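Local structure of putative dehydrogenase (Amycolatopsis orientalis, 5A9T) at residues 134-139 against 158-163; 53-58 against 79-84. The protein probably catalyses the NADPH-dependent reduction of imines to amines, as an imine reductase of the HIBADH-related family. One frame throughout, in Å; residues are numbered along the deposited sequence. Where two conformers were deposited one is given.

Interaction 1: residues 134-139 against 158-163; sequences VFLYSG and VHLGTE
Leu136 and Tyr137 pair with Val158 and His159 as neighbouring parallel strands, and successive backbone bonds give the evidence. Val158 N donates to Phe135 O at 3.1 Å, Tyr137 N to Val158 O at 2.8 Å, and Leu160 N to Tyr137 O at 2.8 Å with an N-H...O angle of 171°. Gly139 N donates to Gly161 O at 2.9 Å, and the CA atoms of Gly139 and Thr162 then stand 4.1 Å apart.

The close packing lies on the face of Leu136 and Val158. These two side chains run side by side and point the same way, CD2 of Leu136 being 3.8 Å from CB of Val158. Leu160 sets its CD1 beside Leu136 CB, and Tyr170 of helix 166-193 touches both leucines. Ser138 is buried too, its hydroxyl bonded to Ala164 O and Ala167 N. On the other face the His159 ring, with CG trans to the backbone N (chi1 -176°), has its edge near Gly139 O; the close approach of CE1 to that oxygen is doubtful, because the flip of the ring is uncertain.

The looser end is at Thr162 and Glu163, both exposed and held mainly through backbone atoms, their side chains setting off away from 134-139. Together with helix 141-152, the two strands form a beta-alpha-beta unit at one edge of the sheet in the Rossmann-type NADP-binding domain.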
loop_
_atom_site.group_PDB
_atom_site.type_symbol
_atom_site.label_atom_id
_atom_site.label_comp_id
_atom_site.label_asym_id
_atom_site.label_seq_id
_atom_site.Cartn_x
_atom_site.Cartn_y
_atom_site.Cartn_z
ATOM N N VAL A 134 9.618 16.086 -2.290
ATOM C CA VAL A 134 9.419 16.249 -0.826
ATOM C C VAL A 134 10.728 15.904 -0.192
ATOM O O VAL A 134 11.331 14.883 -0.505
ATOM C CB VAL A 134 8.309 15.330 -0.254
ATOM C CG1 VAL A 134 8.221 15.382 1.243
ATOM C CG2 VAL A 134 7.011 15.773 -0.892
ATOM N N PHE A 135 11.166 16.746 0.736
ATOM C CA PHE A 135 12.357 16.477 1.561
ATOM C C PHE A 135 11.942 16.554 3.008
ATOM O O PHE A 135 11.224 17.497 3.409
ATOM C CB PHE A 135 13.428 17.564 1.347
ATOM C CG PHE A 135 14.250 17.517 0.075
ATOM C CD1 PHE A 135 13.716 17.201 -1.162
ATOM C CD2 PHE A 135 15.546 17.884 0.108
ATOM C CE1 PHE A 135 14.465 17.156 -2.322
ATOM C CE2 PHE A 135 16.268 17.799 -1.060
ATOM C CZ PHE A 135 15.744 17.484 -2.267
ATOM N N LEU A 136 12.264 15.513 3.786
ATOM C CA LEU A 136 11.957 15.459 5.208
ATOM C C LEU A 136 13.186 15.917 6.021
ATOM O O LEU A 136 14.297 15.501 5.690
ATOM C CB LEU A 136 11.568 14.075 5.665
ATOM C CG LEU A 136 10.428 13.434 4.840
ATOM C CD1 LEU A 136 10.162 12.040 5.399
ATOM C CD2 LEU A 136 9.158 14.238 4.858
ATOM N N TYR A 137 12.994 16.795 6.968
ATOM C CA TYR A 137 14.061 17.326 7.768
ATOM C C TYR A 137 13.870 17.105 9.279
ATOM O O TYR A 137 12.769 17.089 9.791
ATOM C CB TYR A 137 14.231 18.836 7.531
ATOM C CG TYR A 137 14.608 19.225 6.145
ATOM C CD1 TYR A 137 15.899 19.273 5.721
ATOM C CD2 TYR A 137 13.626 19.557 5.166
ATOM C CE1 TYR A 137 16.239 19.579 4.422
ATOM C CE2 TYR A 137 13.947 19.901 3.909
ATOM C CZ TYR A 137 15.253 19.923 3.511
ATOM O OH TYR A 137 15.637 20.267 2.254
ATOM N N SER A 138 14.988 17.029 9.953
ATOM C CA SER A 138 15.023 16.916 11.396
ATOM C C SER A 138 16.296 17.564 11.947
ATOM O O SER A 138 17.369 17.452 11.381
ATOM C CB SER A 138 14.785 15.401 11.832
ATOM O OG SER A 138 15.759 14.599 11.375
ATOM N N GLY A 139 16.120 18.169 13.117
ATOM C CA GLY A 139 17.242 18.923 13.754
ATOM C C GLY A 139 16.733 20.272 14.101
ATOM O O GLY A 139 15.596 20.551 14.281
ATOM N N VAL A 158 9.541 19.547 4.934
ATOM C CA VAL A 158 8.781 19.123 6.091
ATOM C C VAL A 158 9.698 18.933 7.272
ATOM O O VAL A 158 10.618 18.177 7.231
ATOM C CB VAL A 158 8.039 17.782 5.827
ATOM C CG1 VAL A 158 7.295 17.394 7.084
ATOM C CG2 VAL A 158 7.064 17.942 4.698
ATOM N N HIS A 159 9.514 19.673 8.374
ATOM C CA HIS A 159 10.262 19.528 9.555
ATOM C C HIS A 159 9.551 18.588 10.487
ATOM O O HIS A 159 8.469 18.940 11.017
ATOM C CB HIS A 159 10.471 20.927 10.201
ATOM C CG HIS A 159 11.335 20.898 11.403
ATOM N ND1 HIS A 159 12.688 20.738 11.425
ATOM C CD2 HIS A 159 10.982 21.107 12.701
ATOM C CE1 HIS A 159 13.144 20.767 12.682
ATOM N NE2 HIS A 159 12.113 20.966 13.469
ATOM N N LEU A 160 10.229 17.530 10.782
ATOM C CA LEU A 160 9.610 16.427 11.566
ATOM C C LEU A 160 9.742 16.665 13.014
ATOM O O LEU A 160 8.933 16.173 13.789
ATOM C CB LEU A 160 10.235 15.119 11.247
ATOM C CG LEU A 160 10.097 14.682 9.779
ATOM C CD1 LEU A 160 10.992 13.516 9.545
ATOM C CD2 LEU A 160 8.657 14.392 9.410
ATOM N N GLY A 161 10.778 17.350 13.455
ATOM C CA GLY A 161 11.154 17.466 14.877
ATOM C C GLY A 161 12.614 17.779 15.075
ATOM O O GLY A 161 13.399 17.812 14.129
ATOM N N THR A 162 13.006 18.014 16.354
ATOM C CA THR A 162 14.380 18.319 16.697
ATOM C C THR A 162 15.401 17.265 16.778
ATOM O O THR A 162 16.595 17.445 16.664
ATOM C CB THR A 162 14.391 19.268 17.943
ATOM O OG1 THR A 162 13.777 18.514 18.986
ATOM C CG2 THR A 162 13.544 20.478 17.718
ATOM N N GLU A 163 14.939 15.960 16.958
ATOM C CA GLU A 163 15.848 14.870 17.037
ATOM C C GLU A 163 16.504 14.633 15.696
ATOM O O GLU A 163 15.801 14.411 14.673
ATOM C CB GLU A 163 15.095 13.595 17.497
ATOM C CG GLU A 163 15.993 12.353 17.711
ATOM C CD GLU A 163 15.192 11.062 17.983
ATOM O OE1 GLU A 163 14.022 11.109 18.444
ATOM O OE2 GLU A 163 15.723 9.980 17.736
#

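Interaction 2: residues 53-58 against 79-84; sequences DDIVDA and LGPARE
Ile55 and Val56, in the first turn of helix 55-60, meet Leu79, Pro81 and Ala82 through apolar groups. Ile55 divides its contacts between two branches. Its CD1 lies 3.9 Å from Leu79 CD1, and its CG2 lies 3.9 Å from Pro81 CB; in both pairs the side chains cross at about a right angle. With CG1 trans to the backbone N (chi1 -166°), the longer branch is directed to the leucine while CG2 remains for the proline ring. Val56 CG2 lies 3.3 Å from Pro81 O and 4.1 Å from Ala82 CB. That methyl group beside a carbonyl oxygen is a close van der Waals approach. The backbones are nearest at Val56 and Ala82, whose CA atoms are 4.7 Å apart.

The next shell sets these groups in place. Asp54 is the N-cap: its OD1 accepts from Val56 N at 2.9 Å, the donor standing 61° out of the carboxylate plane, and Asp54 O receives Ala58 N. The opposing loop is bent by a short 3-10 segment at Gly80 and Pro81, where Ala82 N bonds to Leu79 O at 2.9 Å; Leu79, Pro81 and Ala82 all make contact with the helix.

Further out, Trp34 of strand 30-34 touches Ile55 and Ala58, and Thr9 OG1 hydrogen-bonds to Ala58 O, linking the helix to the sheet. The arrangement is an N-capped helix start packed by its apolar side chains against the loop between helix 75-78 and strand 90-93, within the Rossmann-type NADP-binding domain.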
loop_
_atom_site.group_PDB
_atom_site.type_symbol
_atom_site.label_atom_id
_atom_site.label_comp_id
_atom_site.label_asym_id
_atom_site.label_seq_id
_atom_site.Cartn_x
_atom_site.Cartn_y
_atom_site.Cartn_z
ATOM N N ASP A 53 38.003 23.996 -5.632
ATOM C CA ASP A 53 38.837 22.777 -5.407
ATOM C C ASP A 53 39.091 22.383 -3.913
ATOM O O ASP A 53 39.102 21.175 -3.629
ATOM C CB ASP A 53 40.234 22.951 -6.108
ATOM C CG ASP A 53 40.131 22.932 -7.691
ATOM O OD1 ASP A 53 39.243 22.250 -8.234
ATOM O OD2 ASP A 53 40.929 23.647 -8.364
ATOM N N ASP A 54 39.256 23.374 -3.018
ATOM C CA ASP A 54 39.598 23.053 -1.663
ATOM C C ASP A 54 38.332 23.197 -0.801
ATOM O O ASP A 54 37.578 24.157 -0.946
ATOM C CB ASP A 54 40.715 23.958 -1.211
ATOM C CG ASP A 54 41.127 23.854 0.250
ATOM O OD1 ASP A 54 40.706 23.129 1.259
ATOM O OD2 ASP A 54 42.115 24.623 0.404
ATOM N N ILE A 55 38.143 22.205 0.050
ATOM C CA ILE A 55 36.991 22.264 0.965
ATOM C C ILE A 55 36.953 23.487 1.821
ATOM O O ILE A 55 35.833 23.990 2.118
ATOM C CB ILE A 55 36.837 20.948 1.766
ATOM C CG1 ILE A 55 35.482 20.813 2.482
ATOM C CG2 ILE A 55 37.922 20.814 2.799
ATOM C CD1 ILE A 55 34.297 20.810 1.594
ATOM N N VAL A 56 38.106 24.043 2.242
ATOM C CA VAL A 56 38.036 25.204 3.048
ATOM C C VAL A 56 37.433 26.374 2.245
ATOM O O VAL A 56 36.609 27.190 2.762
ATOM C CB VAL A 56 39.444 25.544 3.582
ATOM C CG1 VAL A 56 39.428 26.875 4.344
ATOM C CG2 VAL A 56 39.965 24.454 4.533
ATOM N N ASP A 57 37.857 26.539 1.002
ATOM C CA ASP A 57 37.289 27.588 0.196
ATOM C C ASP A 57 35.806 27.348 -0.074
ATOM O O ASP A 57 34.995 28.275 -0.053
ATOM C CB ASP A 57 38.047 27.727 -1.116
ATOM C CG ASP A 57 39.529 28.132 -0.933
ATOM O OD1 ASP A 57 39.887 28.895 -0.001
ATOM O OD2 ASP A 57 40.332 27.662 -1.787
ATOM N N ALA A 58 35.396 26.099 -0.305
ATOM C CA ALA A 58 33.995 25.831 -0.525
ATOM C C ALA A 58 33.150 26.177 0.704
ATOM O O ALA A 58 32.138 26.821 0.596
ATOM C CB ALA A 58 33.785 24.375 -0.833
ATOM N N LEU A 79 34.779 17.190 5.664
ATOM C CA LEU A 79 34.816 18.561 6.124
ATOM C C LEU A 79 35.817 18.759 7.196
ATOM O O LEU A 79 36.017 19.941 7.671
ATOM C CB LEU A 79 33.427 18.989 6.624
ATOM C CG LEU A 79 32.439 19.369 5.523
ATOM C CD1 LEU A 79 32.400 18.626 4.199
ATOM C CD2 LEU A 79 31.082 19.307 6.298
ATOM N N GLY A 80 36.613 17.759 7.606
ATOM C CA GLY A 80 37.591 17.925 8.690
ATOM C C GLY A 80 38.588 19.065 8.430
ATOM O O GLY A 80 38.871 19.798 9.363
ATOM N N PRO A 81 39.110 19.203 7.235
ATOM C CA PRO A 81 40.107 20.235 7.038
ATOM C C PRO A 81 39.541 21.678 7.241
ATOM O O PRO A 81 40.294 22.686 7.312
ATOM C CB PRO A 81 40.567 20.066 5.591
ATOM C CG PRO A 81 40.366 18.606 5.327
ATOM C CD PRO A 81 39.104 18.264 6.066
ATOM N N ALA A 82 38.210 21.784 7.193
ATOM C CA ALA A 82 37.540 23.076 7.265
ATOM C C ALA A 82 37.006 23.333 8.658
ATOM O O ALA A 82 36.076 24.124 8.869
ATOM C CB ALA A 82 36.444 23.136 6.181
ATOM N N ARG A 83 37.621 22.700 9.657
ATOM C CA ARG A 83 37.159 22.808 11.031
ATOM C C ARG A 83 36.862 24.241 11.473
ATOM O O ARG A 83 35.798 24.514 12.003
ATOM C CB ARG A 83 38.200 22.159 11.998
ATOM C CG ARG A 83 37.915 22.421 13.507
ATOM N N GLU A 84 37.893 25.019 11.335
ATOM C CA GLU A 84 37.771 26.398 11.816
ATOM C C GLU A 84 36.727 27.208 11.009
ATOM O O GLU A 84 35.889 27.983 11.599
ATOM C CB GLU A 84 39.166 27.047 11.781
ATOM C CG GLU A 84 40.159 26.512 12.840
#

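Overall arrangement
Both interactions belong to the NADP-binding domain, but they join different elements: interaction 1 pairs two strands at one edge of the sheet, whereas interaction 2 sets a helix start against a loop. Their centres are about 26 Å apart, their nearest atoms about 15 Å, and they do not touch. Interaction 1 is the larger, burying 480 Å² against 222 Å², its centre about 11 Å from that of the chain, against about 29 Å. It has a solvent-exposed end and also meets the second subunit; interaction 2 is mostly buried within its own chain. Backbone hydrogen bonds, supplemented by apolar contacts, join the first; the second rests on apolar contacts.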